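Local coordinates for chitin elicitor-binding protein (Oryza sativa subsp. japonica, PDB 5JCD), which binds chitin oligosaccharide elicitors at the plasma membrane through its LysM-containing extracellular part, captured in this chain, and takes part in perceiving and transducing the signal for defence responses in rice, at residues Thr63-Phe68 / Met145-Ser150; Asp94-Asn99 / Leu128-Pro133; Glu155-Ile160 / Asn175-Pro180; Glu168-Thr173 / Asp190-Val195. One frame throughout, in Å; residues are numbered along the deposited sequence.

Contact 1 of 4, residues Thr63-Phe68 / Met145-Ser150; sequences TVKIPF and MHLAYS
Lys65 and Leu147 mark the closest backbone approach, their CA atoms 8.7 Å apart, on two strands that run antiparallel but share no hydrogen bond. That spacing fits next-but-one neighbours in a mixed sheet. Strand 12-20 lies between them, pairing antiparallel with 63-72 and in parallel with 145-150, the opening strand of the second LysM domain. Backbone bonds from Ile66 to Ile17 and from His146 to Ala16 confirm the order. The contact is thus a bridge of side chains over one face of the intervening strand, and it buries 142 Å² in all. Lys65 provides most of the reach: its chain is extended through CE and bends only at the last torsion (chi4 -62°), which turns the ammonium group toward Met145. The two side chains meet tip to tip, Lys65 NZ lying 3.4 Å from Met145 SD and 3.9 Å from Met145 CE. Leu147 supplies an apolar flank to the same lysine, whose CE comes to 4.3 Å from Leu147 CD1. Leu193, on the next strand 188-193, touches both Lys65 and Leu147. Met145 takes its own bend at chi3 (-51°), at the thioether, where the methyl CE swings round beside Lys65 NZ.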
# COMPACT_ATOMS: atom_id res chain seq x y z
N THR A 63 4.33 3.68 11.84
CA THR A 63 4.34 3.17 10.47
C THR A 63 5.30 2.00 10.27
O THR A 63 6.30 1.89 10.96
CB THR A 63 4.72 4.27 9.46
OG1 THR A 63 6.05 4.73 9.74
CG2 THR A 63 3.74 5.44 9.55
N VAL A 64 4.95 1.12 9.34
CA VAL A 64 5.77 -0.00 8.98
C VAL A 64 5.74 -0.16 7.49
O VAL A 64 4.67 -0.19 6.88
CB VAL A 64 5.24 -1.34 9.57
CG1 VAL A 64 6.18 -2.51 9.19
CG2 VAL A 64 5.09 -1.24 11.06
N LYS A 65 6.91 -0.31 6.90
CA LYS A 65 7.01 -0.55 5.48
C LYS A 65 6.66 -2.00 5.20
O LYS A 65 7.32 -2.90 5.69
CB LYS A 65 8.43 -0.26 5.05
CG LYS A 65 8.59 0.09 3.58
CD LYS A 65 10.02 0.61 3.36
CE LYS A 65 10.24 1.21 1.99
NZ LYS A 65 10.05 0.24 0.90
N ILE A 66 5.67 -2.22 4.37
CA ILE A 66 5.27 -3.59 4.06
C ILE A 66 5.44 -3.86 2.57
O ILE A 66 4.75 -3.27 1.77
CB ILE A 66 3.84 -3.89 4.55
CG1 ILE A 66 3.76 -3.63 6.06
CG2 ILE A 66 3.43 -5.33 4.18
CD1 ILE A 66 2.45 -3.95 6.69
N PRO A 67 6.41 -4.72 2.21
CA PRO A 67 6.72 -5.13 0.84
C PRO A 67 5.78 -6.21 0.34
O PRO A 67 5.25 -6.98 1.14
CB PRO A 67 8.16 -5.69 0.93
CG PRO A 67 8.46 -5.86 2.36
CD PRO A 67 7.30 -5.36 3.20
N PHE A 68 5.53 -6.23 -0.96
CA PHE A 68 4.70 -7.28 -1.52
C PHE A 68 4.93 -7.42 -3.01
O PHE A 68 5.57 -6.58 -3.62
CB PHE A 68 3.21 -7.01 -1.24
CG PHE A 68 2.71 -5.68 -1.75
CD1 PHE A 68 2.21 -5.57 -3.04
CD2 PHE A 68 2.74 -4.55 -0.95
CE1 PHE A 68 1.76 -4.35 -3.51
CE2 PHE A 68 2.30 -3.34 -1.41
CZ PHE A 68 1.81 -3.23 -2.69
N MET A 145 11.30 1.26 -6.84
CA MET A 145 10.33 0.57 -6.03
C MET A 145 9.19 1.52 -5.70
O MET A 145 9.41 2.56 -5.09
CB MET A 145 10.97 0.07 -4.73
CG MET A 145 10.07 -0.96 -4.01
SD MET A 145 10.32 -1.03 -2.25
CE MET A 145 12.09 -1.23 -2.13
N HIS A 146 7.98 1.19 -6.14
CA HIS A 146 6.83 2.03 -5.82
C HIS A 146 6.29 1.86 -4.40
O HIS A 146 5.96 0.76 -3.97
CB HIS A 146 5.72 1.82 -6.84
CG HIS A 146 6.07 2.33 -8.20
ND1 HIS A 146 5.76 3.59 -8.63
CD2 HIS A 146 6.71 1.72 -9.23
CE1 HIS A 146 6.18 3.75 -9.88
NE2 HIS A 146 6.76 2.63 -10.26
N LEU A 147 6.20 2.97 -3.70
CA LEU A 147 5.74 3.01 -2.32
C LEU A 147 4.46 3.81 -2.22
O LEU A 147 4.40 4.96 -2.67
CB LEU A 147 6.79 3.66 -1.44
CG LEU A 147 6.46 3.92 0.03
CD1 LEU A 147 6.33 2.60 0.78
CD2 LEU A 147 7.50 4.81 0.71
N ALA A 148 3.43 3.18 -1.67
CA ALA A 148 2.16 3.84 -1.40
C ALA A 148 2.29 4.58 -0.10
O ALA A 148 2.63 3.97 0.93
CB ALA A 148 1.03 2.82 -1.31
N TYR A 149 2.03 5.88 -0.15
CA TYR A 149 2.27 6.78 0.98
C TYR A 149 1.03 7.61 1.31
O TYR A 149 0.47 8.28 0.43
CB TYR A 149 3.42 7.71 0.65
CG TYR A 149 3.78 8.64 1.75
CD1 TYR A 149 4.60 8.23 2.79
CD2 TYR A 149 3.31 9.96 1.75
CE1 TYR A 149 4.94 9.09 3.82
CE2 TYR A 149 3.65 10.83 2.78
CZ TYR A 149 4.45 10.38 3.81
OH TYR A 149 4.80 11.21 4.83
N SER A 150 0.58 7.55 2.57
CA SER A 150 -0.54 8.35 3.03
C SER A 150 -0.06 9.67 3.63
O SER A 150 0.60 9.66 4.67
CB SER A 150 -1.38 7.57 4.05
OG SER A 150 -2.47 8.36 4.52

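Contact 2 of 4, residues Asp94-Asn99 / Leu128-Pro133; sequences DAIARN and LWIPLP
Ile96 turns CG1 opposite its carbonyl carbon (chi1 -67°) and continues nearly straight to CD1, while Leu128 holds CG in the equivalent place (chi1 -59°), and the two branches are thereby sent across the gap to each other. They belong to the first LysM domain, a beta-alpha-alpha-beta unit in which strands 84-86 and 127-129 pair antiparallel beside helices 93-100 and 107-113; the contact seats the first helix on the last strand. Ile96 and Leu128 cross obliquely, with methyl touching methyl: Ile96 CD1 stands 4.1 Å from Leu128 CD1. The second branch of the isoleucine works separately, since Ile96 CG2 faces Ile130 CD1 at a looser 4.5 Å. All three residues are buried, and Tyr85 of the partner strand packs on both Ile96 and Ile130. No hydrogen bond joins the segments, so the seat is purely apolar. Just before Ile96 on the same helix are Asp94 and Ala95, assigned to chitin binding by similarity. Asn114, a chitin-binding residue established by experiment, accepts a hydrogen bond from the backbone N of Trp129 through its OD1, tying the final strand to the site. Beyond that strand the chain bends in an inverse gamma turn centred on Pro131, whose CB sits 4.2 Å above one face of the Trp129 ring, offset toward the rim; the closing bond, Leu132 N to Ile130 O, is weak at 3.0 Å.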
# COMPACT_ATOMS: atom_id res chain seq x y z
N ASP A 94 -16.22 -0.42 3.40
CA ASP A 94 -15.69 0.92 3.63
C ASP A 94 -14.91 1.01 4.94
O ASP A 94 -13.92 1.71 5.02
CB ASP A 94 -16.83 1.93 3.65
CG ASP A 94 -16.34 3.37 3.64
OD1 ASP A 94 -15.93 3.83 2.55
OD2 ASP A 94 -16.39 4.04 4.70
N ALA A 95 -15.39 0.33 5.97
CA ALA A 95 -14.67 0.30 7.24
C ALA A 95 -13.39 -0.54 7.13
O ALA A 95 -12.38 -0.23 7.74
CB ALA A 95 -15.55 -0.23 8.35
N ILE A 96 -13.43 -1.61 6.35
CA ILE A 96 -12.25 -2.43 6.12
C ILE A 96 -11.20 -1.63 5.35
O ILE A 96 -10.05 -1.54 5.76
CB ILE A 96 -12.61 -3.66 5.30
CG1 ILE A 96 -13.52 -4.59 6.12
CG2 ILE A 96 -11.32 -4.38 4.85
CD1 ILE A 96 -14.30 -5.61 5.29
N ALA A 97 -11.63 -1.02 4.26
CA ALA A 97 -10.81 -0.16 3.45
C ALA A 97 -10.14 0.94 4.28
O ALA A 97 -8.91 1.13 4.22
CB ALA A 97 -11.65 0.45 2.33
N ARG A 98 -10.93 1.65 5.08
CA ARG A 98 -10.44 2.82 5.80
C ARG A 98 -9.77 2.54 7.14
O ARG A 98 -8.80 3.19 7.50
CB ARG A 98 -11.57 3.82 6.01
CG ARG A 98 -12.16 4.34 4.74
CD ARG A 98 -13.12 5.47 4.99
NE ARG A 98 -12.94 6.50 3.97
CZ ARG A 98 -13.55 6.47 2.80
NH1 ARG A 98 -14.37 5.46 2.52
NH2 ARG A 98 -13.33 7.42 1.90
N ASN A 99 -10.34 1.61 7.90
CA ASN A 99 -9.89 1.33 9.26
C ASN A 99 -8.90 0.18 9.36
O ASN A 99 -8.23 0.03 10.39
CB ASN A 99 -11.09 1.07 10.18
CG ASN A 99 -12.12 2.18 10.11
OD1 ASN A 99 -11.77 3.34 9.96
ND2 ASN A 99 -13.40 1.82 10.16
N LEU A 128 -11.71 -11.92 1.18
CA LEU A 128 -11.63 -10.83 0.22
C LEU A 128 -10.17 -10.59 -0.19
O LEU A 128 -9.27 -10.58 0.66
CB LEU A 128 -12.20 -9.54 0.82
CG LEU A 128 -13.64 -9.46 1.32
CD1 LEU A 128 -13.87 -8.16 2.08
CD2 LEU A 128 -14.60 -9.55 0.15
N TRP A 129 -9.94 -10.44 -1.49
CA TRP A 129 -8.63 -10.01 -1.98
C TRP A 129 -8.56 -8.50 -1.87
O TRP A 129 -9.35 -7.80 -2.49
CB TRP A 129 -8.44 -10.42 -3.44
CG TRP A 129 -7.22 -9.79 -4.09
CD1 TRP A 129 -6.01 -9.51 -3.50
CD2 TRP A 129 -7.12 -9.31 -5.45
NE1 TRP A 129 -5.16 -8.93 -4.40
CE2 TRP A 129 -5.80 -8.79 -5.61
CE3 TRP A 129 -7.99 -9.29 -6.55
CZ2 TRP A 129 -5.34 -8.24 -6.82
CZ3 TRP A 129 -7.53 -8.75 -7.76
CH2 TRP A 129 -6.21 -8.23 -7.88
N ILE A 130 -7.58 -7.99 -1.13
CA ILE A 130 -7.38 -6.55 -1.03
C ILE A 130 -6.31 -6.10 -2.04
O ILE A 130 -5.13 -6.41 -1.89
CB ILE A 130 -6.94 -6.17 0.41
CG1 ILE A 130 -7.90 -6.75 1.45
CG2 ILE A 130 -6.80 -4.66 0.55
CD1 ILE A 130 -9.36 -6.29 1.32
N PRO A 131 -6.71 -5.35 -3.08
CA PRO A 131 -5.75 -4.92 -4.11
C PRO A 131 -4.96 -3.67 -3.72
O PRO A 131 -5.24 -2.60 -4.25
CB PRO A 131 -6.66 -4.58 -5.28
CG PRO A 131 -7.92 -4.05 -4.61
CD PRO A 131 -8.07 -4.86 -3.35
N LEU A 132 -3.97 -3.79 -2.85
CA LEU A 132 -3.09 -2.66 -2.53
C LEU A 132 -2.48 -2.05 -3.80
O LEU A 132 -2.06 -2.76 -4.73
CB LEU A 132 -1.98 -3.11 -1.59
CG LEU A 132 -2.49 -3.80 -0.32
CD1 LEU A 132 -1.35 -4.39 0.45
CD2 LEU A 132 -3.24 -2.78 0.54
N PRO A 133 -2.45 -0.72 -3.85
CA PRO A 133 -2.00 -0.04 -5.06
C PRO A 133 -0.47 -0.12 -5.27
O PRO A 133 0.33 0.02 -4.34
CB PRO A 133 -2.44 1.41 -4.83
CG PRO A 133 -2.38 1.56 -3.35
CD PRO A 133 -2.70 0.22 -2.75

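Contact 3 of 4, residues Glu155-Ile160 / Asn175-Pro180; sequences ENTSAI and NKIDDP. With NAG (2-acetamido-2-deoxy-beta-D-glucopyranose), chain D.
The N-terminal turn of helix 157-163 meets the loop 175-180 through Thr157 and Pro180, whose CA atoms are 6.3 Å apart. Thr157 OG1 lies 3.6 Å from Pro180 CB, a plain van der Waals approach; the hydroxyl has its polar partner in Glu168 OE2. The methyl of the same threonine turns to the other loop residue, Thr157 CG2 reaching Ile177 CD1 at 4.5 Å. Between the backbones a water completes the joint, accepting from Thr157 N at 3.0 Å and donating to Pro180 O at 2.7 Å, which gives a partner to an amide of the first helical turn. Within the beta-alpha-alpha-beta fold of the second LysM domain, this joins the start of the first helix to the loop that leaves the second one. That second helix ends in a Schellman motif with Lys176, at positive phi, as its C-prime residue. Ser158, beside Thr157, is a chitin-binding residue by experiment, and the side chain of Leu183, another, touches Thr157. Asn156 is the N-cap: with chi1 at 56°, its OD1 accepts from Ala159 N at 2.7 Å, with an N-H...O angle of 165° and the donor tilted 25° from the carbonyl plane. The capping bond at OD1 orients the amide, while ND2 is bonded covalently to C1 of an N-acetylglucosamine. Ala159 CB lies 3.7 Å from the sugar's O5.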
# COMPACT_ATOMS: atom_id res chain seq x y z
N GLU A 155 1.93 18.06 6.19
CA GLU A 155 2.98 17.73 5.25
C GLU A 155 2.87 18.45 3.89
O GLU A 155 1.80 18.87 3.46
CB GLU A 155 3.06 16.20 5.05
CG GLU A 155 3.61 15.48 6.28
CD GLU A 155 3.65 13.94 6.19
OE1 GLU A 155 3.15 13.35 5.20
OE2 GLU A 155 4.18 13.32 7.13
N ASN A 156 4.02 18.60 3.24
CA ASN A 156 4.07 19.19 1.91
C ASN A 156 4.84 18.28 0.93
O ASN A 156 5.59 17.40 1.35
CB ASN A 156 4.68 20.60 1.96
CG ASN A 156 6.06 20.63 2.61
OD1 ASN A 156 7.04 20.21 2.00
ND2 ASN A 156 6.13 21.18 3.83
N THR A 157 4.65 18.49 -0.36
CA THR A 157 5.23 17.61 -1.36
C THR A 157 6.74 17.74 -1.42
O THR A 157 7.45 16.81 -1.80
CB THR A 157 4.63 17.90 -2.75
OG1 THR A 157 4.68 19.30 -3.01
CG2 THR A 157 3.17 17.48 -2.80
N SER A 158 7.24 18.91 -1.02
CA SER A 158 8.67 19.16 -1.00
C SER A 158 9.35 18.26 0.01
O SER A 158 10.28 17.53 -0.33
CB SER A 158 8.97 20.63 -0.68
OG SER A 158 10.36 20.88 -0.78
N ALA A 159 8.88 18.31 1.25
CA ALA A 159 9.51 17.51 2.30
C ALA A 159 9.29 16.02 2.08
O ALA A 159 10.15 15.21 2.42
CB ALA A 159 9.01 17.93 3.64
N ILE A 160 8.14 15.65 1.52
CA ILE A 160 7.87 14.25 1.25
C ILE A 160 8.83 13.73 0.18
O ILE A 160 9.44 12.69 0.34
CB ILE A 160 6.40 14.03 0.83
CG1 ILE A 160 5.45 14.24 2.03
CG2 ILE A 160 6.20 12.64 0.26
CD1 ILE A 160 3.98 14.37 1.62
N ASN A 175 2.11 11.83 -9.60
CA ASN A 175 0.80 11.78 -8.98
C ASN A 175 -0.24 12.74 -9.53
O ASN A 175 -1.30 12.90 -8.94
CB ASN A 175 0.96 11.93 -7.47
CG ASN A 175 1.64 10.71 -6.86
OD1 ASN A 175 0.99 9.70 -6.64
ND2 ASN A 175 2.95 10.81 -6.58
N LYS A 176 0.07 13.35 -10.68
CA LYS A 176 -0.80 14.32 -11.34
C LYS A 176 -1.35 15.37 -10.37
O LYS A 176 -2.55 15.55 -10.26
CB LYS A 176 -1.93 13.64 -12.11
CG LYS A 176 -1.49 12.46 -12.94
CD LYS A 176 -2.71 11.76 -13.50
CE LYS A 176 -2.34 10.54 -14.33
NZ LYS A 176 -2.53 9.29 -13.52
N ILE A 177 -0.46 16.04 -9.68
CA ILE A 177 -0.84 17.06 -8.72
C ILE A 177 -0.55 18.42 -9.33
O ILE A 177 0.61 18.82 -9.46
CB ILE A 177 -0.06 16.90 -7.40
CG1 ILE A 177 -0.54 15.66 -6.64
CG2 ILE A 177 -0.19 18.11 -6.51
CD1 ILE A 177 0.41 15.26 -5.51
N ASP A 178 -1.62 19.13 -9.69
CA ASP A 178 -1.52 20.44 -10.31
C ASP A 178 -1.08 21.46 -9.29
O ASP A 178 -0.24 22.32 -9.57
CB ASP A 178 -2.87 20.86 -10.89
CG ASP A 178 -3.32 19.96 -12.01
OD1 ASP A 178 -2.44 19.50 -12.78
OD2 ASP A 178 -4.54 19.72 -12.11
N ASP A 179 -1.67 21.39 -8.10
CA ASP A 179 -1.36 22.36 -7.05
C ASP A 179 -0.97 21.68 -5.73
O ASP A 179 -1.82 21.15 -5.02
CB ASP A 179 -2.56 23.30 -6.86
CG ASP A 179 -2.27 24.45 -5.91
OD1 ASP A 179 -1.09 24.67 -5.54
OD2 ASP A 179 -3.22 25.17 -5.55
N PRO A 180 0.33 21.72 -5.41
CA PRO A 180 0.93 21.18 -4.18
C PRO A 180 0.21 21.67 -2.94
O PRO A 180 0.05 20.90 -1.99
CB PRO A 180 2.36 21.74 -4.21
CG PRO A 180 2.65 21.92 -5.68
CD PRO A 180 1.34 22.32 -6.30
C1 NAG D . 7.46 21.31 4.41
C2 NAG D . 7.82 22.79 4.61
C3 NAG D . 9.17 22.93 5.32
C4 NAG D . 9.03 22.26 6.68
C5 NAG D . 8.72 20.78 6.44
C6 NAG D . 8.63 19.97 7.74
C7 NAG D . 6.70 24.17 3.01
C8 NAG D . 6.66 24.71 1.61
N2 NAG D . 7.80 23.50 3.35
O3 NAG D . 9.54 24.29 5.43
O4 NAG D . 10.20 22.39 7.47
O5 NAG D . 7.52 20.66 5.68
O6 NAG D . 7.54 20.33 8.57
O7 NAG D . 5.76 24.35 3.80
O HOH W 1 2.30 20.31 -0.65

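Contact 4 of 4, residues Glu168-Thr173 / Asp190-Val195; sequences ESTLLT and DVPLPV
Thr170 is the first residue along 168-173 to meet strand 190-193, after a start at Glu168 whose carbonyl O takes the helical bond from Leu172 N. Helix and strand run at 137° to one another, with their axes 8.4 Å apart at the closest, so the helix lies slantwise over the second LysM domain's final strand. Rotation about CA-CB in Thr170 (chi1 -71°) puts CG2 opposite the backbone N, and this methyl slides past the ring of Pro192, coming to 4.0 Å from Pro192 CG. One residue on, Leu171 supplies the larger part of the helix's buried surface. Here the backbones are nearest, the CA atoms of Leu171 and Val191 being 6.4 Å apart. The leucine turns at chi2 (62°) to bring CD1 inward, within 4.0 Å of Val191 CG2, and the same CD1 lies 4.2 Å from Asp190 O without any polar bond. Leu171 also packs on Ile160 and Ala161 of helix 157-163, so it fills the space where two helices and a strand converge. Leu172 leads to another surface, against Thr157 and Ile177, and Thr173 N closes the segment by bonding back to Ser169 O. Asp190 is engaged outside these segments: OD1 accepts from His146 ND1, while OD2 forms a salt bridge with Arg174 NE. With no hydrogen bond across it and two methyl-led approaches at ordinary van der Waals distance, the contact implies cohesion by apolar burial, leaving the directional polar bonds to the residues around it.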
# COMPACT_ATOMS: atom_id res chain seq x y z
N GLU A 168 10.85 16.76 -6.26
CA GLU A 168 9.47 17.19 -6.05
C GLU A 168 8.61 17.12 -7.32
O GLU A 168 7.48 16.64 -7.27
CB GLU A 168 9.42 18.60 -5.43
CG GLU A 168 7.99 19.04 -5.15
CD GLU A 168 7.87 20.38 -4.46
OE1 GLU A 168 8.90 20.96 -4.04
OE2 GLU A 168 6.71 20.85 -4.30
N SER A 169 9.15 17.53 -8.47
CA SER A 169 8.38 17.48 -9.71
C SER A 169 8.09 16.05 -10.14
O SER A 169 7.02 15.77 -10.72
CB SER A 169 9.03 18.29 -10.85
OG SER A 169 10.36 17.91 -11.04
N THR A 170 9.05 15.17 -9.92
CA THR A 170 8.81 13.74 -10.10
C THR A 170 7.61 13.29 -9.25
O THR A 170 6.70 12.60 -9.73
CB THR A 170 10.05 12.90 -9.72
OG1 THR A 170 11.09 13.08 -10.69
CG2 THR A 170 9.70 11.44 -9.67
N LEU A 171 7.60 13.69 -7.99
CA LEU A 171 6.50 13.32 -7.12
C LEU A 171 5.21 13.90 -7.69
O LEU A 171 4.21 13.21 -7.78
CB LEU A 171 6.74 13.80 -5.68
CG LEU A 171 5.77 13.27 -4.61
CD1 LEU A 171 5.91 11.76 -4.54
CD2 LEU A 171 6.06 13.89 -3.24
N LEU A 172 5.28 15.16 -8.13
CA LEU A 172 4.11 15.89 -8.66
C LEU A 172 3.59 15.37 -9.99
O LEU A 172 2.38 15.25 -10.17
CB LEU A 172 4.43 17.38 -8.77
CG LEU A 172 4.64 18.02 -7.40
CD1 LEU A 172 5.19 19.46 -7.46
CD2 LEU A 172 3.38 17.91 -6.56
N THR A 173 4.48 15.03 -10.92
CA THR A 173 4.00 14.53 -12.21
C THR A 173 3.49 13.11 -12.09
O THR A 173 2.51 12.73 -12.71
CB THR A 173 5.09 14.59 -13.31
OG1 THR A 173 6.16 13.70 -12.97
CG2 THR A 173 5.63 16.01 -13.45
N ASP A 190 1.77 7.80 -4.84
CA ASP A 190 2.65 6.80 -5.45
C ASP A 190 4.05 7.41 -5.49
O ASP A 190 4.32 8.28 -6.29
CB ASP A 190 2.18 6.48 -6.87
CG ASP A 190 3.15 5.54 -7.64
OD1 ASP A 190 4.20 5.14 -7.09
OD2 ASP A 190 2.85 5.20 -8.81
N VAL A 191 4.91 6.95 -4.59
CA VAL A 191 6.28 7.46 -4.49
C VAL A 191 7.30 6.54 -5.16
O VAL A 191 7.53 5.42 -4.70
CB VAL A 191 6.65 7.62 -3.02
CG1 VAL A 191 7.97 8.35 -2.90
CG2 VAL A 191 5.58 8.42 -2.31
N PRO A 192 7.89 6.98 -6.27
CA PRO A 192 8.85 6.09 -6.94
C PRO A 192 10.26 6.14 -6.32
O PRO A 192 11.08 6.97 -6.69
CB PRO A 192 8.88 6.62 -8.38
CG PRO A 192 8.29 8.00 -8.33
CD PRO A 192 7.79 8.28 -6.95
N LEU A 193 10.52 5.23 -5.38
CA LEU A 193 11.82 5.17 -4.71
C LEU A 193 12.91 4.77 -5.69
O LEU A 193 12.83 3.69 -6.32
CB LEU A 193 11.81 4.19 -3.52
CG LEU A 193 11.21 4.58 -2.18
CD1 LEU A 193 9.96 5.41 -2.31
CD2 LEU A 193 10.96 3.33 -1.34
N PRO A 194 13.93 5.63 -5.82
CA PRO A 194 15.07 5.53 -6.74
C PRO A 194 15.74 4.17 -6.58
O PRO A 194 16.23 3.61 -7.56
CB PRO A 194 16.03 6.62 -6.28
CG PRO A 194 15.37 7.35 -5.19
CD PRO A 194 14.00 6.83 -4.97
N VAL A 195 15.74 3.69 -5.34
CA VAL A 195 16.25 2.36 -5.00
C VAL A 195 15.89 1.27 -6.04
O VAL A 195 16.62 1.05 -7.01
CB VAL A 195 15.74 1.93 -3.60

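Overall arrangement
Along the chain contact 2 falls within the span between the two segments of contact 1; contacts 3 and 4 follow, with their segments alternating. Contact 1, its centre about 5 Å from the chain's centre, spans two strands of the mixed sheet that flank strand 12-20. Contact 2 belongs to the first LysM domain, its centre about 24 Å from those of contacts 3 and 4 in the second. Contacts 3 and 4 have centres about 10 Å apart and interlock through Thr157 with Glu168 and Asn175 with Asp190. The sheet thus includes strands 145-150 and 188-193 of the second LysM domain, linking contacts 1 and 4, and reaches contact 2 through Phe68 packing on Leu132 and Pro133; each LysM domain contains chitin-binding residues.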